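Local structure of RTX toxin RtxA (Vibrio vulnificus MO6-24/O, 6IMP) at residues A[239-243]-A[268-272]; A[248-254]-A[275-281]. The protein is a bacterial virulence toxin whose alpha/beta hydrolase-fold effector domain, the fragment described here, probably acts as a hydrolase on a substrate not identified here. All coordinates share one frame; numbering follows the deposited sequence.

Interaction 1 (A[239-243]-A[268-272]); sequences VEKNL and LRAKL
Leu272 N is drawn to two carbonyls of its own helical turn, bonding to Leu268 O at 2.9 Å and only weakly to Arg269 O, and this turn sets Leu268 and Leu272 beside one another for packing against Val239 and Leu243. The contact illustrates how an alpha/beta hydrolase fold joins its helices: the one-turn helix 239-243 lies next to helix 260-274, and no hydrogen bond links 239-243 to 268-272. The axes of the two short segments run in similar directions, 30° apart, but stay 11.3 Å from each other at closest approach, a gap bridged by side chains alone. Leu268 has CG anti to its backbone N (chi1 177°), which carries its CD2 to the branch point of Val239. There CD2 lies 3.7 Å from Val239 CB and also meets both valine methyls, the two side chains crossing at about a right angle. Toward the solvent side the contact turns polar without becoming a salt bridge. The extended Glu240 chain reaches Lys271 and lays its carboxylate against the aliphatic part of that lysine, with OE2 of Glu240 3.5 Å from CD of Lys271. Lys271 NZ remains 4.2 Å from Glu240 OE1, so any attraction between the charges is probably loose. Helix 239-243 also rests on helix 180-192, whose Arg189 NH1 bonds to Lys241 O, while the buried Asn242 ND2 is bonded to Tyr151 OH of helix 147-164. On the inner side Leu243 CD1 meets both methyls of Leu272 crosswise, 3.7 Å from Leu272 CD1 and 4.1 Å from Leu272 CD2.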
loop_
_atom_site.group_PDB
_atom_site.type_symbol
_atom_site.label_atom_id
_atom_site.label_comp_id
_atom_site.label_asym_id
_atom_site.label_seq_id
_atom_site.Cartn_x
_atom_site.Cartn_y
_atom_site.Cartn_z
ATOM N N VAL A 239 5.090 8.896 -7.192
ATOM C CA VAL A 239 5.909 8.763 -5.969
ATOM C C VAL A 239 6.665 10.062 -5.688
ATOM O O VAL A 239 6.668 10.564 -4.564
ATOM C CB VAL A 239 6.944 7.616 -6.094
ATOM C CG1 VAL A 239 7.904 7.612 -4.911
ATOM C CG2 VAL A 239 6.248 6.272 -6.204
ATOM N N GLU A 240 7.339 10.550 -6.730
ATOM C CA GLU A 240 8.037 11.845 -6.738
ATOM C C GLU A 240 7.160 12.977 -6.187
ATOM O O GLU A 240 7.514 13.625 -5.185
ATOM C CB GLU A 240 8.469 12.175 -8.178
ATOM C CG GLU A 240 9.841 12.823 -8.317
ATOM C CD GLU A 240 10.320 12.865 -9.764
ATOM O OE1 GLU A 240 9.989 11.932 -10.536
ATOM O OE2 GLU A 240 11.031 13.827 -10.130
ATOM N N LYS A 241 6.007 13.177 -6.830
ATOM C CA LYS A 241 5.059 14.236 -6.466
ATOM C C LYS A 241 4.563 14.077 -5.026
ATOM O O LYS A 241 4.562 15.037 -4.249
ATOM C CB LYS A 241 3.875 14.233 -7.438
ATOM C CG LYS A 241 2.823 15.316 -7.204
ATOM C CD LYS A 241 1.971 15.524 -8.457
ATOM C CE LYS A 241 0.522 15.862 -8.142
ATOM N NZ LYS A 241 0.390 17.149 -7.407
ATOM N N ASN A 242 4.179 12.853 -4.668
ATOM C CA ASN A 242 3.698 12.553 -3.323
ATOM C C ASN A 242 4.810 12.634 -2.243
ATOM O O ASN A 242 4.515 12.616 -1.043
ATOM C CB ASN A 242 3.069 11.154 -3.282
ATOM C CG ASN A 242 1.811 11.033 -4.128
ATOM O OD1 ASN A 242 1.679 11.646 -5.194
ATOM N ND2 ASN A 242 0.900 10.184 -3.677
ATOM N N LEU A 243 6.077 12.673 -2.661
ATOM C CA LEU A 243 7.206 12.706 -1.705
ATOM C C LEU A 243 7.650 14.123 -1.348
ATOM O O LEU A 243 8.329 14.323 -0.329
ATOM C CB LEU A 243 8.411 11.934 -2.257
ATOM C CG LEU A 243 8.537 10.452 -1.907
ATOM C CD1 LEU A 243 9.767 9.858 -2.593
ATOM C CD2 LEU A 243 8.620 10.248 -0.402
ATOM N N LEU A 268 13.295 6.332 -11.358
ATOM C CA LEU A 268 12.809 6.977 -10.147
ATOM C C LEU A 268 13.907 7.021 -9.103
ATOM O O LEU A 268 14.219 8.083 -8.575
ATOM C CB LEU A 268 11.595 6.233 -9.602
ATOM C CG LEU A 268 10.976 6.730 -8.289
ATOM C CD1 LEU A 268 10.730 8.230 -8.306
ATOM C CD2 LEU A 268 9.678 5.984 -8.004
ATOM N N ARG A 269 14.518 5.866 -8.847
ATOM C CA ARG A 269 15.618 5.759 -7.878
ATOM C C ARG A 269 16.668 6.834 -8.115
ATOM O O ARG A 269 17.111 7.506 -7.174
ATOM C CB ARG A 269 16.278 4.375 -7.947
ATOM C CG ARG A 269 17.730 4.347 -7.475
ATOM C CD ARG A 269 18.200 2.933 -7.206
ATOM N NE ARG A 269 17.757 2.485 -5.891
ATOM C CZ ARG A 269 17.057 1.380 -5.636
ATOM N NH1 ARG A 269 16.711 1.120 -4.390
ATOM N NH2 ARG A 269 16.710 0.532 -6.597
ATOM N N ALA A 270 17.089 6.963 -9.369
ATOM C CA ALA A 270 18.031 8.004 -9.752
ATOM C C ALA A 270 17.495 9.377 -9.333
ATOM O O ALA A 270 18.027 9.990 -8.407
ATOM C CB ALA A 270 18.315 7.955 -11.248
ATOM N N LYS A 271 16.387 9.806 -9.937
ATOM C CA LYS A 271 15.773 11.106 -9.597
ATOM C C LYS A 271 15.748 11.387 -8.084
ATOM O O LYS A 271 15.853 12.537 -7.661
ATOM C CB LYS A 271 14.345 11.207 -10.149
ATOM C CG LYS A 271 14.243 11.101 -11.660
ATOM C CD LYS A 271 13.086 11.920 -12.220
ATOM C CE LYS A 271 13.134 11.983 -13.743
ATOM N NZ LYS A 271 11.782 11.900 -14.364
ATOM N N LEU A 272 15.590 10.342 -7.280
ATOM C CA LEU A 272 15.394 10.519 -5.845
ATOM C C LEU A 272 16.731 10.744 -5.101
ATOM O O LEU A 272 16.826 11.623 -4.239
ATOM C CB LEU A 272 14.593 9.342 -5.244
ATOM C CG LEU A 272 13.108 9.156 -5.637
ATOM C CD1 LEU A 272 12.392 8.261 -4.638
ATOM C CD2 LEU A 272 12.345 10.469 -5.744
#

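Interaction 2 (A[248-254]-A[275-281]); sequences KETPILL and AGYNVTG
The contact closes the beta-alpha-beta crossover from strand 252-256 through helix 260-274 to strand 282-283: the returning chain pairs with the start of strand 252-256 through a single bridge, Ile252 with Val279. Ile252 works in both directions: its N gives a bond to Asn278 O (3.1 Å, 154° at the hydrogen), and its O receives Thr280 N at 2.9 Å, with the donor tilted 34° from the carbonyl plane. Beyond the bridge, the bond from Leu254 N to Thr280 O is weak. Before it, Asn278 N reaches back to Lys248 O at 2.8 Å, fastening the turn ahead of the strand to the returning chain. That chain leaves helix 260-274 through a Schellman motif, with Gly276 at C-prime adopting positive phi. Lys248 follows this helix end closely. Lys248 NZ bonds to Ala275 O at 3.2 Å in the carbonyl plane, and Lys248 CD lies over one face of the Tyr277 ring, 4.1 Å above the plane and displaced toward the rim. With chi1 at 158°, the Asn278 amide swings away from its own N toward the 248-254 side, and its OD1 lies 3.2 Å from Pro251 CA. Around the pair, Ile252 and Leu254 pack on strand 200-204, Tyr277 and Val279 on Leu272 of helix 260-274, and Leu253 on Gln301 and Ile302 of helix 291-302.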
loop_
_atom_site.group_PDB
_atom_site.type_symbol
_atom_site.label_atom_id
_atom_site.label_comp_id
_atom_site.label_asym_id
_atom_site.label_seq_id
_atom_site.Cartn_x
_atom_site.Cartn_y
_atom_site.Cartn_z
ATOM N N LYS A 248 14.050 15.244 3.615
ATOM C CA LYS A 248 14.842 14.459 2.658
ATOM C C LYS A 248 15.875 13.539 3.324
ATOM O O LYS A 248 16.521 12.734 2.655
ATOM C CB LYS A 248 15.517 15.386 1.653
ATOM C CG LYS A 248 14.528 16.206 0.836
ATOM C CD LYS A 248 15.140 16.715 -0.463
ATOM C CE LYS A 248 14.589 18.081 -0.848
ATOM N NZ LYS A 248 14.642 18.326 -2.318
ATOM N N GLU A 249 15.970 13.629 4.647
ATOM C CA GLU A 249 16.766 12.697 5.456
ATOM C C GLU A 249 15.939 11.507 5.956
ATOM O O GLU A 249 16.366 10.801 6.869
ATOM C CB GLU A 249 17.425 13.412 6.662
ATOM C CG GLU A 249 16.728 14.673 7.165
ATOM C CD GLU A 249 17.063 15.900 6.325
ATOM O OE1 GLU A 249 18.253 16.291 6.288
ATOM O OE2 GLU A 249 16.139 16.462 5.690
ATOM N N THR A 250 14.762 11.281 5.375
ATOM C CA THR A 250 13.904 10.195 5.843
ATOM C C THR A 250 14.258 8.887 5.132
ATOM O O THR A 250 14.370 8.863 3.900
ATOM C CB THR A 250 12.403 10.493 5.657
ATOM O OG1 THR A 250 12.118 11.836 6.067
ATOM C CG2 THR A 250 11.569 9.536 6.504
ATOM N N PRO A 251 14.454 7.800 5.909
ATOM C CA PRO A 251 14.785 6.500 5.337
ATOM C C PRO A 251 13.753 5.980 4.331
ATOM O O PRO A 251 12.604 5.692 4.688
ATOM C CB PRO A 251 14.879 5.576 6.567
ATOM C CG PRO A 251 14.373 6.364 7.721
ATOM C CD PRO A 251 14.592 7.793 7.374
ATOM N N ILE A 252 14.188 5.883 3.080
ATOM C CA ILE A 252 13.406 5.282 2.006
ATOM C C ILE A 252 14.170 4.094 1.407
ATOM O O ILE A 252 15.012 4.274 0.533
ATOM C CB ILE A 252 13.128 6.326 0.894
ATOM C CG1 ILE A 252 12.371 7.515 1.488
ATOM C CG2 ILE A 252 12.357 5.706 -0.281
ATOM C CD1 ILE A 252 12.276 8.710 0.563
ATOM N N LEU A 253 13.882 2.883 1.867
ATOM C CA LEU A 253 14.317 1.699 1.128
ATOM C C LEU A 253 13.474 1.585 -0.127
ATOM O O LEU A 253 12.284 1.876 -0.114
ATOM C CB LEU A 253 14.192 0.420 1.961
ATOM C CG LEU A 253 14.712 -0.880 1.293
ATOM C CD1 LEU A 253 16.187 -0.792 0.925
ATOM C CD2 LEU A 253 14.480 -2.093 2.184
ATOM N N LEU A 254 14.096 1.165 -1.211
ATOM C CA LEU A 254 13.393 1.022 -2.466
ATOM C C LEU A 254 13.836 -0.262 -3.174
ATOM O O LEU A 254 14.932 -0.335 -3.739
ATOM C CB LEU A 254 13.637 2.257 -3.335
ATOM C CG LEU A 254 13.181 2.213 -4.802
ATOM C CD1 LEU A 254 11.683 1.988 -4.919
ATOM C CD2 LEU A 254 13.582 3.501 -5.508
ATOM N N ALA A 275 17.882 14.270 -6.009
ATOM C CA ALA A 275 17.215 15.355 -5.286
ATOM C C ALA A 275 17.499 15.338 -3.775
ATOM O O ALA A 275 16.878 16.080 -3.018
ATOM C CB ALA A 275 15.720 15.308 -5.543
ATOM N N GLY A 276 18.420 14.482 -3.340
ATOM C CA GLY A 276 18.944 14.533 -1.975
ATOM C C GLY A 276 18.215 13.640 -0.985
ATOM O O GLY A 276 18.557 13.630 0.201
ATOM N N TYR A 277 17.214 12.894 -1.462
ATOM C CA TYR A 277 16.474 11.961 -0.605
ATOM C C TYR A 277 17.409 10.842 -0.154
ATOM O O TYR A 277 18.170 10.291 -0.951
ATOM C CB TYR A 277 15.262 11.349 -1.328
ATOM C CG TYR A 277 14.165 12.335 -1.735
ATOM C CD1 TYR A 277 13.297 12.900 -0.783
ATOM C CD2 TYR A 277 13.950 12.650 -3.083
ATOM C CE1 TYR A 277 12.279 13.781 -1.166
ATOM C CE2 TYR A 277 12.939 13.526 -3.475
ATOM C CZ TYR A 277 12.104 14.090 -2.521
ATOM O OH TYR A 277 11.096 14.943 -2.932
ATOM N N ASN A 278 17.344 10.527 1.130
ATOM C CA ASN A 278 18.097 9.429 1.700
ATOM C C ASN A 278 17.426 8.099 1.225
ATOM O O ASN A 278 16.487 7.567 1.867
ATOM C CB ASN A 278 18.106 9.597 3.227
ATOM C CG ASN A 278 18.372 8.315 3.966
ATOM O OD1 ASN A 278 17.631 7.954 4.878
ATOM N ND2 ASN A 278 19.433 7.623 3.591
ATOM N N VAL A 279 17.920 7.583 0.109
ATOM C CA VAL A 279 17.374 6.389 -0.513
ATOM C C VAL A 279 18.275 5.178 -0.596
ATOM O O VAL A 279 19.285 5.207 -1.262
ATOM C CB VAL A 279 17.046 6.687 -1.967
ATOM C CG1 VAL A 279 16.213 5.576 -2.562
ATOM C CG2 VAL A 279 16.365 8.025 -2.084
ATOM N N THR A 280 17.860 4.089 0.024
ATOM C CA THR A 280 18.620 2.855 -0.002
ATOM C C THR A 280 18.030 1.944 -1.045
ATOM O O THR A 280 17.255 2.363 -1.875
ATOM C CB THR A 280 18.532 2.084 1.325
ATOM O OG1 THR A 280 18.023 2.918 2.366
ATOM C CG2 THR A 280 19.886 1.598 1.741
ATOM N N GLY A 281 18.423 0.687 -1.008
ATOM C CA GLY A 281 17.881 -0.304 -1.903
ATOM C C GLY A 281 18.648 -0.682 -3.133
ATOM O O GLY A 281 19.721 -0.192 -3.412
#

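In the fold
The centres of interactions 1 and 2 lie about 10 Å apart, and their segments alternate along the chain: helix 239-243, strand 252-256, helix 260-274 and the returning chain follow in order. Interaction 1 packs helix on helix beside the sheet; interaction 2 pairs strand 252-256 with the chain leading to the edge strand 282-283. Arg269 joins them, its NH1 lying 2.9 Å from Thr280 O in a probable hydrogen bond; NH1 also approaches Leu254 O, but too closely in the model for that distance to be trusted. Leu243 and Leu272 both touch Tyr277. The tie to a possible active site is indirect: helix 239-243 packs on helix 180-192, which begins at the last glycine of a GxSxG sequence resembling a nucleophile elbow.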